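Local coordinates for molybdopterin synthase catalytic subunit (Helicobacter pylori, PDB 3RPF), which probably converts precursor Z into molybdopterin by inserting two sulfur atoms, supplied by its partner MoaD, to form the dithiolene group, at residues A[19-24]-A[91-96]; A[28-33]-A[73-78]; A[66-71]-A[105-110]. All coordinates share one frame; numbering follows the deposited sequence.

Contact 1 of 3, residues A[19-24]-A[91-96]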
ATOM      1  N   LYS A  19      -9.494  -5.416  10.767  1.00 34.06           N
ATOM      2  CA  LYS A  19      -9.443  -5.330  12.219  1.00 34.56           C
ATOM      3  C   LYS A  19      -8.482  -6.367  12.784  1.00 38.98           C
ATOM      4  O   LYS A  19      -7.632  -6.044  13.612  1.00 37.98           O
ATOM      5  CB  LYS A  19     -10.836  -5.527  12.821  1.00 37.05           C
ATOM      6  CG  LYS A  19     -10.840  -5.817  14.322  1.00 49.58           C
ATOM      7  CD  LYS A  19     -12.080  -6.628  14.721  1.00 61.27           C
ATOM      8  CE  LYS A  19     -12.155  -6.862  16.230  1.00 67.47           C
ATOM      9  NZ  LYS A  19     -13.245  -7.815  16.595  1.00 72.26           N
ATOM     10  N   ALA A  20      -8.615  -7.613  12.334  1.00 39.33           N
ATOM     11  CA  ALA A  20      -7.755  -8.688  12.825  1.00 37.34           C
ATOM     12  C   ALA A  20      -6.303  -8.421  12.485  1.00 32.13           C
ATOM     13  O   ALA A  20      -5.410  -8.633  13.308  1.00 33.23           O
ATOM     14  CB  ALA A  20      -8.188 -10.036  12.256  1.00 35.71           C
ATOM     15  N   TYR A  21      -6.054  -7.969  11.263  1.00 29.45           N
ATOM     16  CA  TYR A  21      -4.676  -7.719  10.854  1.00 29.29           C
ATOM     17  C   TYR A  21      -4.041  -6.624  11.715  1.00 27.45           C
ATOM     18  O   TYR A  21      -2.889  -6.747  12.135  1.00 27.04           O
ATOM     19  CB  TYR A  21      -4.622  -7.333   9.380  1.00 30.90           C
ATOM     20  CG  TYR A  21      -4.873  -8.479   8.428  1.00 31.41           C
ATOM     21  CD1 TYR A  21      -4.495  -9.781   8.749  1.00 33.56           C
ATOM     22  CD2 TYR A  21      -5.488  -8.262   7.202  1.00 35.13           C
ATOM     23  CE1 TYR A  21      -4.721 -10.833   7.864  1.00 33.90           C
ATOM     24  CE2 TYR A  21      -5.721  -9.306   6.316  1.00 38.34           C
ATOM     25  CZ  TYR A  21      -5.333 -10.589   6.653  1.00 41.34           C
ATOM     26  OH  TYR A  21      -5.568 -11.624   5.766  1.00 40.42           O
ATOM     27  N   GLN A  22      -4.794  -5.561  11.973  1.00 28.05           N
ATOM     28  CA  GLN A  22      -4.283  -4.441  12.756  1.00 34.73           C
ATOM     29  C   GLN A  22      -3.974  -4.863  14.171  1.00 33.80           C
ATOM     30  O   GLN A  22      -2.945  -4.487  14.720  1.00 34.86           O
ATOM     31  CB  GLN A  22      -5.289  -3.291  12.790  1.00 42.00           C
ATOM     32  CG  GLN A  22      -5.029  -2.219  11.767  1.00 51.16           C
ATOM     33  CD  GLN A  22      -6.169  -1.236  11.689  1.00 61.69           C
ATOM     34  OE1 GLN A  22      -7.185  -1.498  11.038  1.00 64.28           O
ATOM     35  NE2 GLN A  22      -6.022  -0.104  12.370  1.00 60.27           N
ATOM     36  N   GLU A  23      -4.880  -5.630  14.767  1.00 32.19           N
ATOM     37  CA  GLU A  23      -4.661  -6.149  16.109  1.00 35.58           C
ATOM     38  C   GLU A  23      -3.360  -6.937  16.154  1.00 33.80           C
ATOM     39  O   GLU A  23      -2.594  -6.831  17.109  1.00 35.45           O
ATOM     40  CB  GLU A  23      -5.843  -7.006  16.557  1.00 44.79           C
ATOM     41  CG  GLU A  23      -7.127  -6.204  16.750  1.00 57.09           C
ATOM     42  CD  GLU A  23      -8.299  -7.061  17.187  1.00 67.72           C
ATOM     43  OE1 GLU A  23      -8.232  -8.301  17.018  1.00 73.20           O
ATOM     44  OE2 GLU A  23      -9.291  -6.492  17.699  1.00 67.71           O
ATOM     45  N   GLU A  24      -3.099  -7.716  15.110  1.00 32.99           N
ATOM     46  CA  GLU A  24      -1.836  -8.435  15.022  1.00 31.04           C
ATOM     47  C   GLU A  24      -0.678  -7.441  14.952  1.00 30.14           C
ATOM     48  O   GLU A  24       0.337  -7.614  15.620  1.00 28.93           O
ATOM     49  CB  GLU A  24      -1.817  -9.374  13.810  1.00 30.64           C
ATOM     50  CG  GLU A  24      -0.574 -10.266  13.737  1.00 34.36           C
ATOM     51  CD  GLU A  24      -0.595 -11.201  12.534  1.00 36.29           C
ATOM     52  OE1 GLU A  24      -1.698 -11.487  12.021  1.00 33.54           O
ATOM     53  OE2 GLU A  24       0.490 -11.654  12.100  1.00 35.24           O
ATOM     54  N   SER A  91     -12.798  -8.603  -3.367  1.00 24.09           N
ATOM     55  CA  SER A  91     -12.489  -9.957  -3.825  1.00 27.56           C
ATOM     56  C   SER A  91     -11.080 -10.370  -3.440  1.00 32.83           C
ATOM     57  O   SER A  91     -10.720 -11.546  -3.542  1.00 28.96           O
ATOM     58  CB  SER A  91     -12.635 -10.032  -5.338  1.00 25.77           C
ATOM     59  OG  SER A  91     -11.731  -9.141  -5.966  1.00 29.71           O
ATOM     60  N   PHE A  92     -10.278  -9.408  -2.992  1.00 17.05           N
ATOM     61  CA  PHE A  92      -8.881  -9.691  -2.713  1.00 20.32           C
ATOM     62  C   PHE A  92      -8.399  -8.663  -1.701  1.00 26.60           C
ATOM     63  O   PHE A  92      -8.800  -7.504  -1.754  1.00 23.94           O
ATOM     64  CB  PHE A  92      -8.075  -9.601  -4.019  1.00 20.45           C
ATOM     65  CG  PHE A  92      -6.568  -9.529  -3.826  1.00 22.75           C
ATOM     66  CD1 PHE A  92      -5.885 -10.534  -3.150  1.00 21.11           C
ATOM     67  CD2 PHE A  92      -5.836  -8.480  -4.373  1.00 26.10           C
ATOM     68  CE1 PHE A  92      -4.508 -10.483  -2.984  1.00 22.99           C
ATOM     69  CE2 PHE A  92      -4.447  -8.419  -4.225  1.00 29.23           C
ATOM     70  CZ  PHE A  92      -3.778  -9.429  -3.523  1.00 32.25           C
ATOM     71  N   LEU A  93      -7.572  -9.105  -0.765  1.00 24.42           N
ATOM     72  CA  LEU A  93      -7.035  -8.215   0.252  1.00 26.30           C
ATOM     73  C   LEU A  93      -5.689  -8.755   0.651  1.00 21.34           C
ATOM     74  O   LEU A  93      -5.518  -9.973   0.802  1.00 27.13           O
ATOM     75  CB  LEU A  93      -7.963  -8.164   1.473  1.00 30.35           C
ATOM     76  CG  LEU A  93      -7.527  -7.236   2.610  1.00 39.93           C
ATOM     77  CD1 LEU A  93      -8.723  -6.551   3.258  1.00 44.35           C
ATOM     78  CD2 LEU A  93      -6.744  -8.016   3.635  1.00 35.95           C
ATOM     79  N   CYS A  94      -4.709  -7.872   0.795  1.00 19.54           N
ATOM     80  CA  CYS A  94      -3.452  -8.315   1.354  1.00 19.49           C
ATOM     81  C   CYS A  94      -2.831  -7.272   2.235  1.00 20.45           C
ATOM     82  O   CYS A  94      -3.136  -6.068   2.134  1.00 22.95           O
ATOM     83  CB  CYS A  94      -2.490  -8.770   0.260  1.00 33.60           C
ATOM     84  SG  CYS A  94      -1.950  -7.476  -0.836  1.00 30.46           S
ATOM     85  N   VAL A  95      -1.984  -7.746   3.141  1.00 19.28           N
ATOM     86  CA  VAL A  95      -1.331  -6.862   4.101  1.00 16.60           C
ATOM     87  C   VAL A  95       0.132  -7.222   4.162  1.00 21.75           C
ATOM     88  O   VAL A  95       0.502  -8.400   4.104  1.00 21.49           O
ATOM     89  CB  VAL A  95      -1.949  -7.014   5.500  1.00 22.06           C
ATOM     90  CG1 VAL A  95      -1.836  -8.474   5.967  1.00 28.25           C
ATOM     91  CG2 VAL A  95      -1.287  -6.077   6.491  1.00 28.35           C
ATOM     92  N   SER A  96       0.964  -6.193   4.254  1.00 20.18           N
ATOM     93  CA  SER A  96       2.386  -6.354   4.455  1.00 20.61           C
ATOM     94  C   SER A  96       2.666  -5.430   5.608  1.00 24.26           C
ATOM     95  O   SER A  96       2.405  -4.218   5.502  1.00 23.57           O
ATOM     96  CB  SER A  96       3.138  -5.877   3.214  1.00 23.32           C
ATOM     97  OG  SER A  96       4.539  -5.863   3.445  1.00 21.80           O
TER

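Contact 2 of 3, residues A[28-33]-A[73-78]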
ATOM      1  N   LYS A  28       2.300  -7.349  17.726  1.00 22.69           N
ATOM      2  CA  LYS A  28       3.688  -7.624  17.356  1.00 21.74           C
ATOM      3  C   LYS A  28       4.556  -6.364  17.405  1.00 27.66           C
ATOM      4  O   LYS A  28       5.710  -6.372  16.953  1.00 30.36           O
ATOM      5  CB  LYS A  28       3.749  -8.270  15.979  1.00 24.85           C
ATOM      6  CG  LYS A  28       3.377  -9.765  16.012  1.00 31.37           C
ATOM      7  CD  LYS A  28       3.251 -10.386  14.627  1.00 31.65           C
ATOM      8  CE  LYS A  28       2.984 -11.892  14.763  1.00 37.42           C
ATOM      9  NZ  LYS A  28       2.691 -12.564  13.464  1.00 39.31           N
ATOM     10  N   ASN A  29       3.997  -5.283  17.942  1.00 29.51           N
ATOM     11  CA  ASN A  29       4.734  -4.024  18.073  1.00 26.50           C
ATOM     12  C   ASN A  29       5.248  -3.522  16.718  1.00 29.62           C
ATOM     13  O   ASN A  29       6.364  -3.000  16.626  1.00 25.97           O
ATOM     14  CB  ASN A  29       5.893  -4.205  19.054  1.00 31.39           C
ATOM     15  CG  ASN A  29       6.502  -2.883  19.498  1.00 36.30           C
ATOM     16  OD1 ASN A  29       5.800  -1.882  19.679  1.00 30.39           O
ATOM     17  ND2 ASN A  29       7.819  -2.876  19.676  1.00 35.49           N
ATOM     18  N   PHE A  30       4.429  -3.672  15.670  1.00 20.15           N
ATOM     19  CA  PHE A  30       4.776  -3.180  14.339  1.00 20.63           C
ATOM     20  C   PHE A  30       4.519  -1.689  14.169  1.00 24.42           C
ATOM     21  O   PHE A  30       3.633  -1.132  14.814  1.00 27.53           O
ATOM     22  CB  PHE A  30       3.980  -3.944  13.258  1.00 19.50           C
ATOM     23  CG  PHE A  30       4.445  -5.364  13.057  1.00 21.45           C
ATOM     24  CD1 PHE A  30       5.687  -5.772  13.521  1.00 24.39           C
ATOM     25  CD2 PHE A  30       3.648  -6.279  12.380  1.00 27.51           C
ATOM     26  CE1 PHE A  30       6.124  -7.080  13.332  1.00 33.37           C
ATOM     27  CE2 PHE A  30       4.073  -7.590  12.186  1.00 31.16           C
ATOM     28  CZ  PHE A  30       5.315  -7.991  12.659  1.00 33.81           C
ATOM     29  N   GLY A  31       5.266  -1.052  13.269  1.00 20.87           N
ATOM     30  CA  GLY A  31       5.173   0.393  13.097  1.00 28.50           C
ATOM     31  C   GLY A  31       4.696   0.766  11.711  1.00 28.65           C
ATOM     32  O   GLY A  31       4.422   1.939  11.443  1.00 27.80           O
ATOM     33  N   ALA A  32       4.615  -0.226  10.823  1.00 18.46           N
ATOM     34  CA  ALA A  32       4.197   0.023   9.430  1.00 22.51           C
ATOM     35  C   ALA A  32       3.209  -1.015   8.928  1.00 23.92           C
ATOM     36  O   ALA A  32       3.430  -2.230   9.059  1.00 21.60           O
ATOM     37  CB  ALA A  32       5.406   0.085   8.497  1.00 25.15           C
ATOM     38  N   PHE A  33       2.135  -0.532   8.310  1.00 20.57           N
ATOM     39  CA  PHE A  33       0.999  -1.399   7.993  1.00 26.46           C
ATOM     40  C   PHE A  33       0.486  -1.020   6.605  1.00 25.48           C
ATOM     41  O   PHE A  33      -0.126   0.044   6.443  1.00 23.02           O
ATOM     42  CB  PHE A  33      -0.058  -1.190   9.089  1.00 22.95           C
ATOM     43  CG  PHE A  33      -1.311  -2.033   8.949  1.00 29.70           C
ATOM     44  CD1 PHE A  33      -1.341  -3.342   9.399  1.00 33.38           C
ATOM     45  CD2 PHE A  33      -2.475  -1.486   8.429  1.00 32.89           C
ATOM     46  CE1 PHE A  33      -2.508  -4.102   9.302  1.00 30.43           C
ATOM     47  CE2 PHE A  33      -3.638  -2.228   8.336  1.00 36.11           C
ATOM     48  CZ  PHE A  33      -3.653  -3.547   8.772  1.00 32.26           C
ATOM     49  N   GLY A  73      11.631  -9.685   8.092  1.00 33.99           N
ATOM     50  CA  GLY A  73      10.972  -9.091   9.248  1.00 30.14           C
ATOM     51  C   GLY A  73       9.570  -8.591   8.938  1.00 31.15           C
ATOM     52  O   GLY A  73       8.997  -7.823   9.707  1.00 31.91           O
ATOM     53  N   VAL A  74       9.009  -9.033   7.816  1.00 23.84           N
ATOM     54  CA  VAL A  74       7.686  -8.582   7.384  1.00 23.44           C
ATOM     55  C   VAL A  74       6.654  -9.714   7.401  1.00 28.32           C
ATOM     56  O   VAL A  74       6.917 -10.802   6.891  1.00 28.21           O
ATOM     57  CB  VAL A  74       7.767  -8.010   5.961  1.00 23.46           C
ATOM     58  CG1 VAL A  74       6.375  -7.716   5.396  1.00 24.91           C
ATOM     59  CG2 VAL A  74       8.638  -6.746   5.960  1.00 25.49           C
ATOM     60  N   VAL A  75       5.488  -9.448   7.993  1.00 23.93           N
ATOM     61  CA  VAL A  75       4.356 -10.361   7.927  1.00 22.47           C
ATOM     62  C   VAL A  75       3.519 -10.069   6.696  1.00 28.62           C
ATOM     63  O   VAL A  75       2.974  -8.967   6.537  1.00 21.03           O
ATOM     64  CB  VAL A  75       3.441 -10.240   9.139  1.00 22.37           C
ATOM     65  CG1 VAL A  75       2.183 -11.090   8.936  1.00 22.65           C
ATOM     66  CG2 VAL A  75       4.173 -10.681  10.399  1.00 26.72           C
ATOM     67  N   LEU A  76       3.407 -11.060   5.826  1.00 21.46           N
ATOM     68  CA  LEU A  76       2.641 -10.893   4.601  1.00 22.15           C
ATOM     69  C   LEU A  76       1.523 -11.914   4.596  1.00 27.84           C
ATOM     70  O   LEU A  76       1.777 -13.121   4.676  1.00 27.79           O
ATOM     71  CB  LEU A  76       3.555 -11.094   3.397  1.00 19.47           C
ATOM     72  CG  LEU A  76       2.916 -10.978   2.008  1.00 33.54           C
ATOM     73  CD1 LEU A  76       2.393  -9.558   1.750  1.00 30.83           C
ATOM     74  CD2 LEU A  76       3.926 -11.382   0.933  1.00 39.83           C
ATOM     75  N   LYS A  77       0.283 -11.439   4.526  1.00 24.94           N
ATOM     76  CA  LYS A  77      -0.873 -12.343   4.464  1.00 21.24           C
ATOM     77  C   LYS A  77      -1.855 -11.866   3.429  1.00 21.69           C
ATOM     78  O   LYS A  77      -1.835 -10.689   3.032  1.00 25.41           O
ATOM     79  CB  LYS A  77      -1.561 -12.420   5.827  1.00 22.65           C
ATOM     80  CG  LYS A  77      -0.627 -12.930   6.916  1.00 29.22           C
ATOM     81  CD  LYS A  77      -1.328 -13.004   8.257  1.00 34.41           C
ATOM     82  CE  LYS A  77      -0.412 -13.642   9.297  1.00 35.59           C
ATOM     83  NZ  LYS A  77      -1.106 -13.830  10.603  1.00 31.60           N
HETATM   84  N   MSE A  78      -2.711 -12.779   2.971  1.00 22.16           N
HETATM   85  CA  MSE A  78      -3.705 -12.417   1.979  1.00 21.49           C
HETATM   86  C   MSE A  78      -4.991 -13.222   2.139  1.00 26.73           C
HETATM   87  O   MSE A  78      -5.027 -14.269   2.816  1.00 23.21           O
HETATM   88  CB  MSE A  78      -3.141 -12.627   0.570  1.00 23.70           C
HETATM   89  CG  MSE A  78      -2.928 -14.108   0.225  1.00 29.94           C
HETATM   90 SE   MSE A  78      -2.711 -14.406  -1.694  0.70 33.89          SE
HETATM   91  CE  MSE A  78      -4.576 -14.221  -2.205  1.00 23.48           C
TER

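Contact 3 of 3, residues A[66-71]-A[105-110]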
ATOM      1  N   HIS A  66       5.236 -15.617   1.594  1.00 27.32           N
ATOM      2  CA  HIS A  66       5.165 -15.417   3.042  1.00 30.70           C
ATOM      3  C   HIS A  66       6.535 -15.611   3.696  1.00 31.13           C
ATOM      4  O   HIS A  66       6.971 -14.796   4.516  1.00 28.18           O
ATOM      5  CB  HIS A  66       4.125 -16.351   3.667  1.00 33.57           C
ATOM      6  CG  HIS A  66       4.010 -16.224   5.155  1.00 33.60           C
ATOM      7  ND1 HIS A  66       3.323 -15.192   5.761  1.00 33.80           N
ATOM      8  CD2 HIS A  66       4.496 -16.992   6.156  1.00 32.42           C
ATOM      9  CE1 HIS A  66       3.389 -15.334   7.073  1.00 38.76           C
ATOM     10  NE2 HIS A  66       4.096 -16.416   7.341  1.00 37.47           N
ATOM     11  N   HIS A  67       7.241 -16.678   3.338  1.00 30.07           N
ATOM     12  CA  HIS A  67       8.534 -16.926   3.979  1.00 32.22           C
ATOM     13  C   HIS A  67       9.653 -15.992   3.524  1.00 34.93           C
ATOM     14  O   HIS A  67      10.556 -15.677   4.305  1.00 34.04           O
ATOM     15  CB  HIS A  67       8.931 -18.402   3.873  1.00 37.55           C
ATOM     16  CG  HIS A  67       8.128 -19.285   4.772  1.00 42.54           C
ATOM     17  ND1 HIS A  67       7.230 -20.213   4.299  1.00 53.98           N
ATOM     18  CD2 HIS A  67       8.060 -19.348   6.128  1.00 47.78           C
ATOM     19  CE1 HIS A  67       6.654 -20.828   5.320  1.00 59.48           C
ATOM     20  NE2 HIS A  67       7.139 -20.317   6.437  1.00 59.58           N
ATOM     21  N   LYS A  68       9.603 -15.536   2.275  1.00 31.63           N
ATOM     22  CA  LYS A  68      10.553 -14.516   1.822  1.00 34.12           C
ATOM     23  C   LYS A  68      10.340 -13.228   2.610  1.00 31.47           C
ATOM     24  O   LYS A  68      11.288 -12.541   2.963  1.00 34.38           O
ATOM     25  CB  LYS A  68      10.380 -14.250   0.321  1.00 41.45           C
ATOM     26  CG  LYS A  68      10.940 -12.903  -0.125  1.00 49.25           C
ATOM     27  CD  LYS A  68      11.201 -12.879  -1.625  1.00 56.25           C
ATOM     28  CE  LYS A  68      11.431 -11.450  -2.119  1.00 61.35           C
ATOM     29  NZ  LYS A  68      12.020 -11.394  -3.495  1.00 62.45           N
ATOM     30  N   ALA A  69       9.079 -12.918   2.882  1.00 25.90           N
ATOM     31  CA  ALA A  69       8.721 -11.755   3.667  1.00 30.12           C
ATOM     32  C   ALA A  69       9.231 -11.892   5.104  1.00 32.70           C
ATOM     33  O   ALA A  69       9.816 -10.960   5.677  1.00 28.94           O
ATOM     34  CB  ALA A  69       7.204 -11.583   3.629  1.00 28.91           C
ATOM     35  N   LYS A  70       9.009 -13.060   5.692  1.00 28.61           N
ATOM     36  CA  LYS A  70       9.403 -13.297   7.078  1.00 31.75           C
ATOM     37  C   LYS A  70      10.903 -13.122   7.263  1.00 33.89           C
ATOM     38  O   LYS A  70      11.345 -12.549   8.266  1.00 33.89           O
ATOM     39  CB  LYS A  70       8.972 -14.697   7.516  1.00 39.19           C
ATOM     40  CG  LYS A  70       9.124 -14.935   9.013  1.00 47.20           C
ATOM     41  CD  LYS A  70       8.440 -16.238   9.407  1.00 61.35           C
ATOM     42  CE  LYS A  70       8.675 -16.556  10.883  1.00 71.59           C
ATOM     43  NZ  LYS A  70       8.103 -17.884  11.261  1.00 74.44           N
ATOM     44  N   ASP A  71      11.691 -13.618   6.312  1.00 34.52           N
ATOM     45  CA  ASP A  71      13.141 -13.413   6.373  1.00 38.42           C
ATOM     46  C   ASP A  71      13.529 -11.941   6.468  1.00 33.14           C
ATOM     47  O   ASP A  71      14.607 -11.611   6.945  1.00 39.87           O
ATOM     48  CB  ASP A  71      13.818 -14.065   5.168  1.00 42.89           C
ATOM     49  CG  ASP A  71      13.958 -15.556   5.333  1.00 54.90           C
ATOM     50  OD1 ASP A  71      13.809 -16.023   6.487  1.00 57.47           O
ATOM     51  OD2 ASP A  71      14.217 -16.256   4.324  1.00 55.57           O
ATOM     52  N   LEU A 105       7.000  -1.898   2.560  1.00 23.38           N
ATOM     53  CA  LEU A 105       6.532  -1.270   1.326  1.00 23.62           C
ATOM     54  C   LEU A 105       7.111  -1.940   0.078  1.00 24.80           C
ATOM     55  O   LEU A 105       6.448  -2.014  -0.950  1.00 26.97           O
ATOM     56  CB  LEU A 105       6.885   0.219   1.318  1.00 20.36           C
ATOM     57  CG  LEU A 105       5.978   1.093   2.178  1.00 24.02           C
ATOM     58  CD1 LEU A 105       6.605   2.475   2.387  1.00 34.31           C
ATOM     59  CD2 LEU A 105       4.630   1.223   1.532  1.00 27.73           C
ATOM     60  N   GLU A 106       8.353  -2.404   0.160  1.00 25.65           N
ATOM     61  CA  GLU A 106       8.994  -3.037  -0.986  1.00 28.72           C
ATOM     62  C   GLU A 106       8.343  -4.382  -1.279  1.00 28.14           C
ATOM     63  O   GLU A 106       8.021  -4.683  -2.426  1.00 32.42           O
ATOM     64  CB  GLU A 106      10.499  -3.215  -0.743  1.00 27.43           C
ATOM     65  N   LEU A 107       8.128  -5.190  -0.247  1.00 25.44           N
ATOM     66  CA  LEU A 107       7.463  -6.484  -0.455  1.00 28.24           C
ATOM     67  C   LEU A 107       6.044  -6.301  -0.991  1.00 25.91           C
ATOM     68  O   LEU A 107       5.575  -7.062  -1.835  1.00 26.79           O
ATOM     69  CB  LEU A 107       7.435  -7.274   0.841  1.00 30.95           C
ATOM     70  CG  LEU A 107       8.731  -8.016   1.130  1.00 40.85           C
ATOM     71  CD1 LEU A 107       8.869  -8.252   2.615  1.00 43.47           C
ATOM     72  CD2 LEU A 107       8.738  -9.329   0.365  1.00 39.39           C
ATOM     73  N   TYR A 108       5.367  -5.273  -0.495  1.00 23.45           N
ATOM     74  CA  TYR A 108       3.983  -4.999  -0.873  1.00 23.54           C
ATOM     75  C   TYR A 108       3.885  -4.773  -2.372  1.00 23.82           C
ATOM     76  O   TYR A 108       3.092  -5.426  -3.047  1.00 23.82           O
ATOM     77  CB  TYR A 108       3.545  -3.765  -0.115  1.00 21.60           C
ATOM     78  CG  TYR A 108       2.191  -3.155  -0.420  1.00 24.16           C
ATOM     79  CD1 TYR A 108       1.039  -3.590   0.227  1.00 17.77           C
ATOM     80  CD2 TYR A 108       2.087  -2.055  -1.263  1.00 23.18           C
ATOM     81  CE1 TYR A 108      -0.199  -2.983  -0.017  1.00 17.47           C
ATOM     82  CE2 TYR A 108       0.871  -1.444  -1.506  1.00 19.67           C
ATOM     83  CZ  TYR A 108      -0.262  -1.889  -0.881  1.00 23.27           C
ATOM     84  OH  TYR A 108      -1.454  -1.219  -1.142  1.00 22.54           O
ATOM     85  N   GLU A 109       4.705  -3.858  -2.879  1.00 22.27           N
ATOM     86  CA  GLU A 109       4.800  -3.593  -4.312  1.00 23.72           C
ATOM     87  C   GLU A 109       5.136  -4.859  -5.088  1.00 25.94           C
ATOM     88  O   GLU A 109       4.454  -5.208  -6.056  1.00 24.34           O
ATOM     89  CB  GLU A 109       5.899  -2.557  -4.577  1.00 28.06           C
ATOM     90  N   ASN A 110       6.209  -5.524  -4.682  1.00 23.40           N
ATOM     91  CA  ASN A 110       6.688  -6.693  -5.410  1.00 28.31           C
ATOM     92  C   ASN A 110       5.676  -7.835  -5.385  1.00 28.51           C
ATOM     93  O   ASN A 110       5.440  -8.496  -6.398  1.00 28.54           O
ATOM     94  CB  ASN A 110       8.034  -7.160  -4.852  1.00 32.36           C
ATOM     95  CG  ASN A 110       9.161  -6.178  -5.140  1.00 40.63           C
ATOM     96  OD1 ASN A 110       9.079  -5.378  -6.070  1.00 43.27           O
ATOM     97  ND2 ASN A 110      10.220  -6.242  -4.344  1.00 37.43           N
TER

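Contact 1 of 3, residues A[19-24]-A[91-96]
Val95, which lies against the ring of Tyr21, is held at its backbone by a probable hydrogen bond from Val95 N to Lys77 O. This bond ties strand 90-98 to its neighbour 74-82. No hydrogen bond joins the two segments themselves. Val95 CG1 sits between the backbone N and the carbonyl carbon (chi1 58°), and this places the methyl over the middle of the Tyr21 ring. The result is a CH-pi contact, with CG1 3.8 Å from the ring centroid and 7° off the normal. Tyr21 CG is anti to its own carbonyl carbon (chi1 -73°), and the ring reaches out from the helix to the strand. Leu93 meets this ring differently. Its CD2 methyl lies at the edge, in the ring plane, beside CE2 and CD2 of Tyr21. That pair is modelled too close to be trusted in detail. Here helix 14-27 lies on one face of the mixed sheet in the alpha/beta hammerhead fold of MoaE. Leu93 and Val95 point to that helix, while Cys94 between them points to the opposite face and touches Phe111 and Ile112 of helix 101-118. Phe33 on strand 32-39 also packs on Tyr21 and Val95, and at the far end of the segment Ser91 OG hydrogen-bonds Gly74 O of the Molybdopterin converting factor chain.

Contact 2 of 3, residues A[28-33]-A[73-78]
Lys28 and Phe30 together meet Val75, and the lysine can be followed along its length. Its CB stands 3.6 Å above the plane of the Phe30 ring, over the centre. CG rises further from the plane, and CD passes beyond the rim, 3.7 Å from Phe30 CZ. CE then leads to NZ of Lys28, which lies 3.9 Å from Val75 CG2. CG is anti to the carbonyl carbon (chi1 -78°), which lays the start of the chain above the ring, and the extended remainder carries NZ on to the valine. The charge has its partner elsewhere: NZ forms a salt bridge with Glu24 OE2, one helical turn back. Lys77 NZ bridges to the other oxygen, Glu24 OE1. One carboxylate thus takes two ammonium groups, and these stand 4.9 Å apart, NZ of Lys28 to NZ of Lys77. Such an arrangement would probably keep Glu24 ionised.

Val75 meets the Phe30 ring at its edge, near the plane. Val75 CG2 is 3.6 Å from Phe30 CE2 and 3.7 Å from Phe30 CZ. The ring has Lys28 CB over one face and the valine methyl at its edge. Met97 of the intervening strand 90-98 touches both Phe30 and Val75. Gly31 and Ala32 form a classic beta bulge against Gly98. Just before it, Asn29, with phi 57°, is the C-prime residue of the Schellman motif that ends helix 14-27, with Phe30 N turned back to Ala25 O.

Contact 3 of 3, residues A[66-71]-A[105-110]
Leu107 carries its CG anti to the carbonyl carbon (chi1 -82°) and CD1 roughly anti to CA (chi2 155°), which extends the side chain from helix 101-118 to Ala69 on helix 55-71. Both methyls are used. Leu107 CD1 touches the backbone at Ala69 CA, 3.7 Å away, and also the methyl Ala69 CB at 3.9 Å. Leu107 CD2 turns to the chain of Lys68, and its distance to Lys68 CG is 4.2 Å. All four torsions of that lysine are near anti, and its aliphatic part flanks the leucine on the exposed side of the contact. The two helices pack side by side on the face of the mixed sheet away from helix 14-27, in the alpha/beta hammerhead fold. Trp65 also packs on Leu107, as does Val74 on the neighbouring strand 74-82. The same strand receives Ala69 CB against Leu76, and a probable hydrogen bond joins His66 ND1 to the carbonyl O of Leu76. No hydrogen bond joins segments 66-71 and 105-110. The small alanine lets the leucine reach the helix backbone, and the association rests on shape and apolar burial.

Contacts 1 and 3 are buried and lie on opposite faces of the mixed sheet. Contact 2 is at the surface, where strands 32-39 and 74-82 begin. Contact 1 sets helix against strand through an aromatic ring. Contact 3 sets helix against helix with aliphatic groups alone. Contact 2 mixes ring and methyl packing with charged lysine ends, and Glu24 of contact 1 joins it to helix 14-27. Strand 74-82 links all three, pairing with 90-98 and facing helices 55-71 and 101-118. Ser96, in segment 91-96, packs on Leu107 and Tyr108 and joins contact 1 to contact 3. Segments 19-24, 28-33 and 105-110 also reach the second subunit.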